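Local coordinates for pectate lyase (Paenibacillus sp. 0602, PDB 5GT5), which cleaves polygalacturonate, and probably partly methylated pectin, within the chain by elimination, as a polysaccharide lyase of family 1, probably with calcium as cofactor, at residues G3-G11 with W436-Y446; A36-K44 with I65-F74. The protein carries 1 engineered substitution. One frame throughout, in Å; residues are numbered along the deposited sequence.

Contact 1 joins the two ends of the chain, and contact 2 is nested within the loop that it closes. The two do not touch: their centres are 30 Å apart and their nearest atoms about 12 Å. Contact 1 lies at the surface and is built of loop and a 3-10 turn. It relies on direct hydrogen bonds, bridging waters and aromatic rings. Contact 2 is mostly buried and sets helix 36-43 against segment 65-74, a loop that leads into strand 74-76. Its chemistry is apolar, with alanines, prolines and a phenylalanine, and a single water joins the two backbones. Both contacts add non-repeating pieces to the parallel beta-helix, and both lie away from the probable calcium-binding and active-site residues.

Contact 1: G3-G11 with W436-Y446; sequences GNADYNLTG and WSKDNWLKTSY
Asn8 and Leu9 meet the C-terminal residues through two direct hydrogen bonds. Tyr446 N donates a hydrogen bond to Asn8 OD1 at 2.9 Å, in a bent bond of 133°. Leu9 N reaches Thr444 O, also at 2.9 Å, and this bond is straighter at 162°. Water bridges Asn8 ND2 to Tyr446 O, so both ends of the Asn8 amide serve the last residue. A second water donates to Leu9 O and Thr444 O.

The Tyr446 ring presents its edge to Tyr7 O, with CE2 3.5 Å from that oxygen. Tyr446 OH donates to Asn440 O at 2.7 Å, which fixes the far end of the ring. Trp436 CZ3 lies over one face of the Tyr446 ring, offset toward its rim. Asn4 brings its amide to the edge of the Trp436 indole, ND2 lying 3.7 Å from CE3. The amide and ring planes are nearly perpendicular, at 83°. Asn440 CB lies over the centre of one face of the Trp436 ring. Tyr7 CD2 touches Trp436 CZ3 obliquely.

Further out, Arg422 binds the Tyr7 hydroxyl and Arg128 that of Tyr446. Leu9 and Thr444 both rest on Trp163 of strand 160-165, and Leu442 packs on strand 102-106. The paired termini thus lie against parallel strands of the beta-helix.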
loop_
_atom_site.group_PDB
_atom_site.type_symbol
_atom_site.label_atom_id
_atom_site.label_comp_id
_atom_site.label_asym_id
_atom_site.label_seq_id
_atom_site.Cartn_x
_atom_site.Cartn_y
_atom_site.Cartn_z
ATOM N N GLY A 3 3.661 -6.634 -29.513
ATOM C CA GLY A 3 2.981 -5.613 -28.779
ATOM C C GLY A 3 2.525 -5.990 -27.383
ATOM O O GLY A 3 1.725 -5.292 -26.866
ATOM N N ASN A 4 3.015 -7.089 -26.852
ATOM C CA ASN A 4 2.539 -7.527 -25.568
ATOM C C ASN A 4 2.767 -6.522 -24.465
ATOM O O ASN A 4 2.156 -6.622 -23.466
ATOM C CB ASN A 4 3.107 -8.883 -25.184
ATOM C CG ASN A 4 2.435 -10.043 -25.929
ATOM O OD1 ASN A 4 1.425 -9.885 -26.551
ATOM N ND2 ASN A 4 3.009 -11.178 -25.837
ATOM N N ALA A 5 3.668 -5.575 -24.634
ATOM C CA ALA A 5 3.836 -4.527 -23.650
ATOM C C ALA A 5 2.564 -3.665 -23.522
ATOM O O ALA A 5 2.420 -3.001 -22.558
ATOM C CB ALA A 5 4.997 -3.664 -23.970
ATOM N N ASP A 6 1.696 -3.731 -24.528
ATOM C CA ASP A 6 0.391 -3.082 -24.462
ATOM C C ASP A 6 -0.396 -3.608 -23.261
ATOM O O ASP A 6 -1.297 -2.986 -22.765
ATOM C CB ASP A 6 -0.423 -3.315 -25.732
ATOM C CG ASP A 6 0.209 -2.727 -26.932
ATOM O OD1 ASP A 6 1.010 -1.869 -26.750
ATOM O OD2 ASP A 6 -0.126 -3.181 -27.985
ATOM N N TYR A 7 -0.014 -4.798 -22.844
ATOM C CA TYR A 7 -0.673 -5.485 -21.738
ATOM C C TYR A 7 -0.048 -5.294 -20.357
ATOM O O TYR A 7 -0.534 -5.854 -19.385
ATOM C CB TYR A 7 -0.794 -6.986 -22.045
ATOM C CG TYR A 7 -1.547 -7.236 -23.310
ATOM C CD1 TYR A 7 -2.715 -6.587 -23.570
ATOM C CD2 TYR A 7 -1.070 -8.111 -24.258
ATOM C CE1 TYR A 7 -3.396 -6.797 -24.739
ATOM C CE2 TYR A 7 -1.761 -8.364 -25.404
ATOM C CZ TYR A 7 -2.923 -7.712 -25.659
ATOM O OH TYR A 7 -3.631 -7.936 -26.783
ATOM N N ASN A 8 0.976 -4.471 -20.284
ATOM C CA ASN A 8 1.610 -4.183 -18.998
ATOM C C ASN A 8 0.639 -3.640 -17.964
ATOM O O ASN A 8 -0.277 -2.882 -18.297
ATOM C CB ASN A 8 2.726 -3.136 -19.126
ATOM C CG ASN A 8 3.967 -3.671 -19.781
ATOM O OD1 ASN A 8 4.033 -4.838 -20.177
ATOM N ND2 ASN A 8 4.922 -2.779 -19.998
ATOM N N LEU A 9 0.884 -3.997 -16.711
ATOM C CA LEU A 9 0.240 -3.327 -15.586
ATOM C C LEU A 9 0.658 -1.857 -15.563
ATOM O O LEU A 9 1.853 -1.545 -15.616
ATOM C CB LEU A 9 0.653 -4.014 -14.283
ATOM C CG LEU A 9 0.327 -3.273 -12.984
ATOM C CD1 LEU A 9 -1.192 -3.098 -12.799
ATOM C CD2 LEU A 9 0.886 -4.089 -11.831
ATOM N N THR A 10 -0.326 -0.961 -15.527
ATOM C CA THR A 10 -0.074 0.475 -15.363
ATOM C C THR A 10 -1.000 1.035 -14.292
ATOM O O THR A 10 -1.887 0.343 -13.774
ATOM C CB THR A 10 -0.348 1.242 -16.653
ATOM O OG1 THR A 10 -1.761 1.206 -16.900
ATOM C CG2 THR A 10 0.355 0.613 -17.842
ATOM N N GLY A 11 -0.784 2.291 -13.943
ATOM C CA GLY A 11 -1.775 3.042 -13.169
ATOM C C GLY A 11 -1.605 2.867 -11.682
ATOM O O GLY A 11 -0.507 2.507 -11.209
ATOM N N TRP A 436 -2.167 -17.029 -24.929
ATOM C CA TRP A 436 -0.724 -17.151 -24.803
ATOM C C TRP A 436 -0.494 -18.178 -23.716
ATOM O O TRP A 436 -1.446 -18.609 -23.054
ATOM C CB TRP A 436 -0.053 -15.809 -24.467
ATOM C CG TRP A 436 -0.646 -15.008 -23.306
ATOM C CD1 TRP A 436 -1.537 -15.444 -22.363
ATOM C CD2 TRP A 436 -0.364 -13.640 -22.990
ATOM N NE1 TRP A 436 -1.807 -14.436 -21.474
ATOM C CE2 TRP A 436 -1.105 -13.310 -21.840
ATOM C CE3 TRP A 436 0.461 -12.660 -23.562
ATOM C CZ2 TRP A 436 -1.063 -12.042 -21.263
ATOM C CZ3 TRP A 436 0.515 -11.417 -22.988
ATOM C CH2 TRP A 436 -0.245 -11.106 -21.856
ATOM N N SER A 437 0.752 -18.586 -23.530
ATOM C CA SER A 437 1.027 -19.606 -22.525
ATOM C C SER A 437 0.594 -19.082 -21.161
ATOM O O SER A 437 0.731 -17.884 -20.873
ATOM C CB SER A 437 2.503 -20.050 -22.534
ATOM O OG SER A 437 3.376 -18.965 -22.336
ATOM N N LYS A 438 0.033 -19.962 -20.334
ATOM C CA LYS A 438 -0.699 -19.476 -19.160
ATOM C C LYS A 438 0.184 -18.777 -18.131
ATOM O O LYS A 438 -0.325 -17.993 -17.318
ATOM C CB LYS A 438 -1.554 -20.579 -18.528
ATOM C CG LYS A 438 -0.755 -21.700 -17.893
ATOM C CD LYS A 438 -1.682 -22.736 -17.327
ATOM C CE LYS A 438 -0.909 -23.872 -16.665
ATOM N NZ LYS A 438 -1.857 -24.917 -16.155
ATOM N N ASP A 439 1.499 -19.008 -18.173
ATOM C CA ASP A 439 2.408 -18.303 -17.259
ATOM C C ASP A 439 2.339 -16.780 -17.477
ATOM O O ASP A 439 2.666 -16.000 -16.581
ATOM C CB ASP A 439 3.842 -18.804 -17.422
ATOM C CG ASP A 439 4.370 -18.548 -18.803
ATOM O OD1 ASP A 439 3.763 -19.082 -19.752
ATOM O OD2 ASP A 439 5.378 -17.821 -18.945
ATOM N N ASN A 440 1.901 -16.352 -18.663
ATOM C CA ASN A 440 1.816 -14.938 -18.923
ATOM C C ASN A 440 0.780 -14.223 -18.081
ATOM O O ASN A 440 0.874 -13.004 -17.904
ATOM C CB ASN A 440 1.539 -14.708 -20.392
ATOM C CG ASN A 440 2.747 -14.989 -21.236
ATOM O OD1 ASN A 440 3.714 -14.225 -21.201
ATOM N ND2 ASN A 440 2.697 -16.080 -22.018
ATOM N N TRP A 441 -0.197 -14.975 -17.589
ATOM C CA TRP A 441 -1.221 -14.405 -16.719
ATOM C C TRP A 441 -0.685 -14.027 -15.341
ATOM O O TRP A 441 -1.298 -13.216 -14.636
ATOM C CB TRP A 441 -2.439 -15.332 -16.597
ATOM C CG TRP A 441 -3.219 -15.417 -17.868
ATOM C CD1 TRP A 441 -3.408 -16.531 -18.638
ATOM C CD2 TRP A 441 -3.881 -14.339 -18.558
ATOM N NE1 TRP A 441 -4.142 -16.224 -19.748
ATOM C CE2 TRP A 441 -4.456 -14.889 -19.726
ATOM C CE3 TRP A 441 -4.052 -12.962 -18.297
ATOM C CZ2 TRP A 441 -5.192 -14.128 -20.636
ATOM C CZ3 TRP A 441 -4.781 -12.197 -19.208
ATOM C CH2 TRP A 441 -5.337 -12.780 -20.372
ATOM N N LEU A 442 0.480 -14.551 -14.974
ATOM C CA LEU A 442 1.101 -14.225 -13.695
ATOM C C LEU A 442 2.019 -13.015 -13.768
ATOM O O LEU A 442 2.394 -12.467 -12.742
ATOM C CB LEU A 442 1.917 -15.430 -13.196
ATOM C CG LEU A 442 1.172 -16.754 -13.036
ATOM C CD1 LEU A 442 2.096 -17.792 -12.355
ATOM C CD2 LEU A 442 -0.120 -16.605 -12.270
ATOM N N LYS A 443 2.411 -12.630 -14.972
ATOM C CA LYS A 443 3.349 -11.511 -15.157
ATOM C C LYS A 443 2.663 -10.157 -15.094
ATOM O O LYS A 443 1.448 -10.044 -15.338
ATOM C CB LYS A 443 4.015 -11.650 -16.524
ATOM C CG LYS A 443 4.756 -12.988 -16.738
ATOM C CD LYS A 443 5.305 -13.026 -18.173
ATOM C CE LYS A 443 5.941 -14.346 -18.509
ATOM N NZ LYS A 443 6.203 -14.425 -19.988
ATOM N N THR A 444 3.442 -9.122 -14.822
ATOM C CA THR A 444 2.902 -7.762 -14.826
ATOM C C THR A 444 3.554 -6.877 -15.877
ATOM O O THR A 444 3.136 -5.733 -16.064
ATOM C CB THR A 444 3.019 -7.090 -13.464
ATOM O OG1 THR A 444 4.399 -7.014 -13.084
ATOM C CG2 THR A 444 2.235 -7.875 -12.427
ATOM N N SER A 445 4.573 -7.384 -16.558
ATOM C CA SER A 445 5.110 -6.685 -17.714
ATOM C C SER A 445 5.640 -7.653 -18.741
ATOM O O SER A 445 5.899 -8.821 -18.431
ATOM C CB SER A 445 6.155 -5.644 -17.308
ATOM O OG SER A 445 7.285 -6.256 -16.731
ATOM N N TYR A 446 5.786 -7.154 -19.962
ATOM C CA TYR A 446 6.070 -7.991 -21.113
ATOM C C TYR A 446 7.148 -7.342 -21.962
ATOM O O TYR A 446 7.118 -6.142 -22.209
ATOM C CB TYR A 446 4.785 -8.212 -21.909
ATOM C CG TYR A 446 3.704 -8.801 -21.046
ATOM C CD1 TYR A 446 3.625 -10.170 -20.847
ATOM C CD2 TYR A 446 2.756 -7.983 -20.432
ATOM C CE1 TYR A 446 2.658 -10.719 -20.037
ATOM C CE2 TYR A 446 1.778 -8.530 -19.605
ATOM C CZ TYR A 446 1.732 -9.887 -19.432
ATOM O OH TYR A 446 0.773 -10.452 -18.624
HETATM O O HOH W 1 4.885 -12.697 -23.663
HETATM O O HOH W 2 7.547 -3.676 -21.176
HETATM O O HOH W 3 4.202 -3.096 -15.711
#

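Contact 2: A36-K44 with I65-F74; sequences ATDLALALK and IPSAAQTSPF
Helix 36-43 runs beside segment 65-74, a loop that leads into strand 74-76. The loop makes a short 3-10 turn at 67-69 and an inverse gamma turn centred on Gln70. The backbones come close at two places. Thr37 CA is 4.5 Å from Ala69 CA, and Lys44 CA is 5.4 Å from Pro73 CA. The peptide bond before Pro73 is cis. The Pro73 ring lies against the backbone at Ala40 and Leu43, with its CD 3.2 Å from Ala40 O. One water donates to both Ala40 O and Ser72 O.

At the start of the helix, Ala36 CB meets Ile65 CG2 at 3.5 Å. Thr37 OG1 rests on Pro66, 3.5 Å from its CB, while Thr37 CG2 turns to Ala68 CB. Ala69 CB sits against the backbone between Ala36 and Thr37. The Phe74 ring lies obliquely by Ala40, with CE1 3.7 Å from Ala40 CB. Phe74 CG is anti to the carbonyl carbon (chi1 -77°), which turns the ring to the helix, and CZ meets Leu39 CD2 at 4.0 Å. The ring also lies by Ala36, with CE1 near its O and CZ near its CB. An alanine at Phe74 would remove the ring and would probably leave a gap beside Ala36, Leu39 and Ala40.

Leu39 and Leu43 also pack on Val52 of strand 51-54, and Phe74 on Ile94 of strand 92-97. This is consistent with the N-terminal helix that caps the end of the parallel beta-helix in pectate lyases of this family.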
loop_
_atom_site.group_PDB
_atom_site.type_symbol
_atom_site.label_atom_id
_atom_site.label_comp_id
_atom_site.label_asym_id
_atom_site.label_seq_id
_atom_site.Cartn_x
_atom_site.Cartn_y
_atom_site.Cartn_z
ATOM N N ALA A 36 -16.104 -25.897 -6.318
ATOM C CA ALA A 36 -16.273 -24.923 -5.241
ATOM C C ALA A 36 -15.472 -25.287 -3.997
ATOM O O ALA A 36 -14.979 -24.407 -3.292
ATOM C CB ALA A 36 -17.734 -24.769 -4.883
ATOM N N THR A 37 -15.341 -26.585 -3.708
ATOM C CA THR A 37 -14.572 -26.989 -2.522
ATOM C C THR A 37 -13.093 -26.636 -2.657
ATOM O O THR A 37 -12.503 -26.106 -1.715
ATOM C CB THR A 37 -14.722 -28.480 -2.260
ATOM O OG1 THR A 37 -16.116 -28.787 -2.128
ATOM C CG2 THR A 37 -14.009 -28.871 -0.965
ATOM N N ASP A 38 -12.518 -26.895 -3.828
ATOM C CA ASP A 38 -11.151 -26.472 -4.129
ATOM C C ASP A 38 -11.013 -24.978 -3.927
ATOM O O ASP A 38 -10.039 -24.522 -3.341
ATOM C CB ASP A 38 -10.752 -26.774 -5.576
ATOM C CG ASP A 38 -10.741 -28.255 -5.907
ATOM O OD1 ASP A 38 -10.598 -29.127 -4.999
ATOM O OD2 ASP A 38 -10.862 -28.526 -7.119
ATOM N N LEU A 39 -11.993 -24.197 -4.382
ATOM C CA LEU A 39 -11.890 -22.752 -4.241
ATOM C C LEU A 39 -11.956 -22.347 -2.766
ATOM O O LEU A 39 -11.203 -21.468 -2.309
ATOM C CB LEU A 39 -13.014 -22.072 -5.009
ATOM C CG LEU A 39 -12.874 -20.543 -5.140
ATOM C CD1 LEU A 39 -11.614 -20.174 -5.897
ATOM C CD2 LEU A 39 -14.101 -19.959 -5.871
ATOM N N ALA A 40 -12.873 -22.956 -2.026
ATOM C CA ALA A 40 -13.021 -22.667 -0.619
ATOM C C ALA A 40 -11.748 -22.967 0.159
ATOM O O ALA A 40 -11.342 -22.197 1.043
ATOM C CB ALA A 40 -14.171 -23.419 -0.045
ATOM N N LEU A 41 -11.101 -24.077 -0.173
ATOM C CA LEU A 41 -9.855 -24.405 0.502
ATOM C C LEU A 41 -8.739 -23.441 0.138
ATOM O O LEU A 41 -7.981 -23.023 1.020
ATOM C CB LEU A 41 -9.438 -25.832 0.172
ATOM C CG LEU A 41 -10.330 -26.913 0.784
ATOM C CD1 LEU A 41 -9.927 -28.310 0.257
ATOM C CD2 LEU A 41 -10.265 -26.869 2.302
ATOM N N ALA A 42 -8.653 -23.050 -1.135
ATOM C CA ALA A 42 -7.596 -22.167 -1.612
ATOM C C ALA A 42 -7.707 -20.750 -1.047
ATOM O O ALA A 42 -6.682 -20.136 -0.731
ATOM C CB ALA A 42 -7.622 -22.113 -3.113
ATOM N N LEU A 43 -8.943 -20.241 -0.935
ATOM C CA LEU A 43 -9.173 -18.844 -0.557
ATOM C C LEU A 43 -9.517 -18.649 0.916
ATOM O O LEU A 43 -9.856 -17.546 1.336
ATOM C CB LEU A 43 -10.228 -18.197 -1.463
ATOM C CG LEU A 43 -9.769 -18.019 -2.900
ATOM C CD1 LEU A 43 -10.943 -17.376 -3.663
ATOM C CD2 LEU A 43 -8.482 -17.167 -3.028
ATOM N N LYS A 44 -9.415 -19.712 1.708
ATOM C CA LYS A 44 -9.615 -19.624 3.170
ATOM C C LYS A 44 -8.597 -18.658 3.754
ATOM O O LYS A 44 -7.429 -18.685 3.351
ATOM C CB LYS A 44 -9.452 -21.007 3.826
ATOM C CG LYS A 44 -9.867 -21.035 5.298
ATOM C CD LYS A 44 -9.791 -22.465 5.844
ATOM C CE LYS A 44 -10.182 -22.516 7.317
ATOM N NZ LYS A 44 -11.590 -22.153 7.517
ATOM N N ILE A 65 -23.444 -25.840 -4.586
ATOM C CA ILE A 65 -22.078 -26.229 -4.247
ATOM C C ILE A 65 -22.061 -27.404 -3.285
ATOM O O ILE A 65 -23.052 -27.663 -2.599
ATOM C CB ILE A 65 -21.259 -25.036 -3.686
ATOM C CG1 ILE A 65 -21.862 -24.535 -2.372
ATOM C CG2 ILE A 65 -21.185 -23.951 -4.761
ATOM C CD1 ILE A 65 -21.162 -23.298 -1.722
ATOM N N PRO A 66 -20.929 -28.126 -3.233
ATOM C CA PRO A 66 -20.868 -29.229 -2.268
ATOM C C PRO A 66 -21.003 -28.736 -0.839
ATOM O O PRO A 66 -20.604 -27.598 -0.537
ATOM C CB PRO A 66 -19.473 -29.829 -2.506
ATOM C CG PRO A 66 -19.126 -29.466 -3.878
ATOM C CD PRO A 66 -19.773 -28.117 -4.142
ATOM N N SER A 67 -21.541 -29.572 0.047
ATOM C CA SER A 67 -21.653 -29.218 1.458
ATOM C C SER A 67 -20.314 -28.790 2.045
ATOM O O SER A 67 -20.265 -27.889 2.864
ATOM C CB SER A 67 -22.211 -30.383 2.290
ATOM O OG SER A 67 -23.472 -30.814 1.808
ATOM N N ALA A 68 -19.227 -29.418 1.601
ATOM C CA ALA A 68 -17.899 -29.094 2.121
ATOM C C ALA A 68 -17.468 -27.669 1.763
ATOM O O ALA A 68 -16.555 -27.103 2.386
ATOM C CB ALA A 68 -16.894 -30.075 1.620
ATOM N N ALA A 69 -18.107 -27.090 0.754
ATOM C CA ALA A 69 -17.775 -25.714 0.357
ATOM C C ALA A 69 -18.620 -24.695 1.106
ATOM O O ALA A 69 -18.368 -23.497 1.007
ATOM C CB ALA A 69 -17.960 -25.540 -1.170
ATOM N N GLN A 70 -19.623 -25.140 1.858
ATOM C CA GLN A 70 -20.518 -24.226 2.556
ATOM C C GLN A 70 -19.919 -23.764 3.880
ATOM O O GLN A 70 -20.474 -24.014 4.952
ATOM C CB GLN A 70 -21.915 -24.833 2.761
ATOM C CG GLN A 70 -22.713 -25.003 1.464
ATOM C CD GLN A 70 -24.072 -25.590 1.739
ATOM O OE1 GLN A 70 -24.177 -26.628 2.391
ATOM N NE2 GLN A 70 -25.119 -24.920 1.285
ATOM N N THR A 71 -18.800 -23.047 3.787
ATOM C CA THR A 71 -18.096 -22.597 4.968
ATOM C C THR A 71 -17.184 -21.470 4.519
ATOM O O THR A 71 -16.851 -21.422 3.342
ATOM C CB THR A 71 -17.270 -23.794 5.593
ATOM O OG1 THR A 71 -16.749 -23.394 6.862
ATOM C CG2 THR A 71 -16.146 -24.281 4.664
ATOM N N SER A 72 -16.774 -20.595 5.435
ATOM C CA SER A 72 -15.841 -19.519 5.082
ATOM C C SER A 72 -14.703 -20.097 4.266
ATOM O O SER A 72 -14.130 -21.138 4.628
ATOM C CB SER A 72 -15.286 -18.803 6.314
ATOM O OG SER A 72 -16.339 -18.333 7.124
ATOM N N PRO A 73 -14.348 -19.447 3.150
ATOM C CA PRO A 73 -14.732 -18.082 2.732
ATOM C C PRO A 73 -16.060 -17.938 1.999
ATOM O O PRO A 73 -16.331 -16.825 1.547
ATOM C CB PRO A 73 -13.613 -17.713 1.760
ATOM C CG PRO A 73 -13.282 -19.039 1.091
ATOM C CD PRO A 73 -13.392 -20.069 2.217
ATOM N N PHE A 74 -16.838 -19.004 1.829
ATOM C CA PHE A 74 -18.194 -18.902 1.260
ATOM C C PHE A 74 -19.231 -18.631 2.328
ATOM O O PHE A 74 -19.160 -19.188 3.430
ATOM C CB PHE A 74 -18.613 -20.222 0.615
ATOM C CG PHE A 74 -18.012 -20.495 -0.744
ATOM C CD1 PHE A 74 -16.650 -20.799 -0.881
ATOM C CD2 PHE A 74 -18.827 -20.554 -1.879
ATOM C CE1 PHE A 74 -16.102 -21.092 -2.134
ATOM C CE2 PHE A 74 -18.290 -20.847 -3.146
ATOM C CZ PHE A 74 -16.937 -21.138 -3.279
HETATM O O HOH W 4 -12.487 -23.112 3.492
#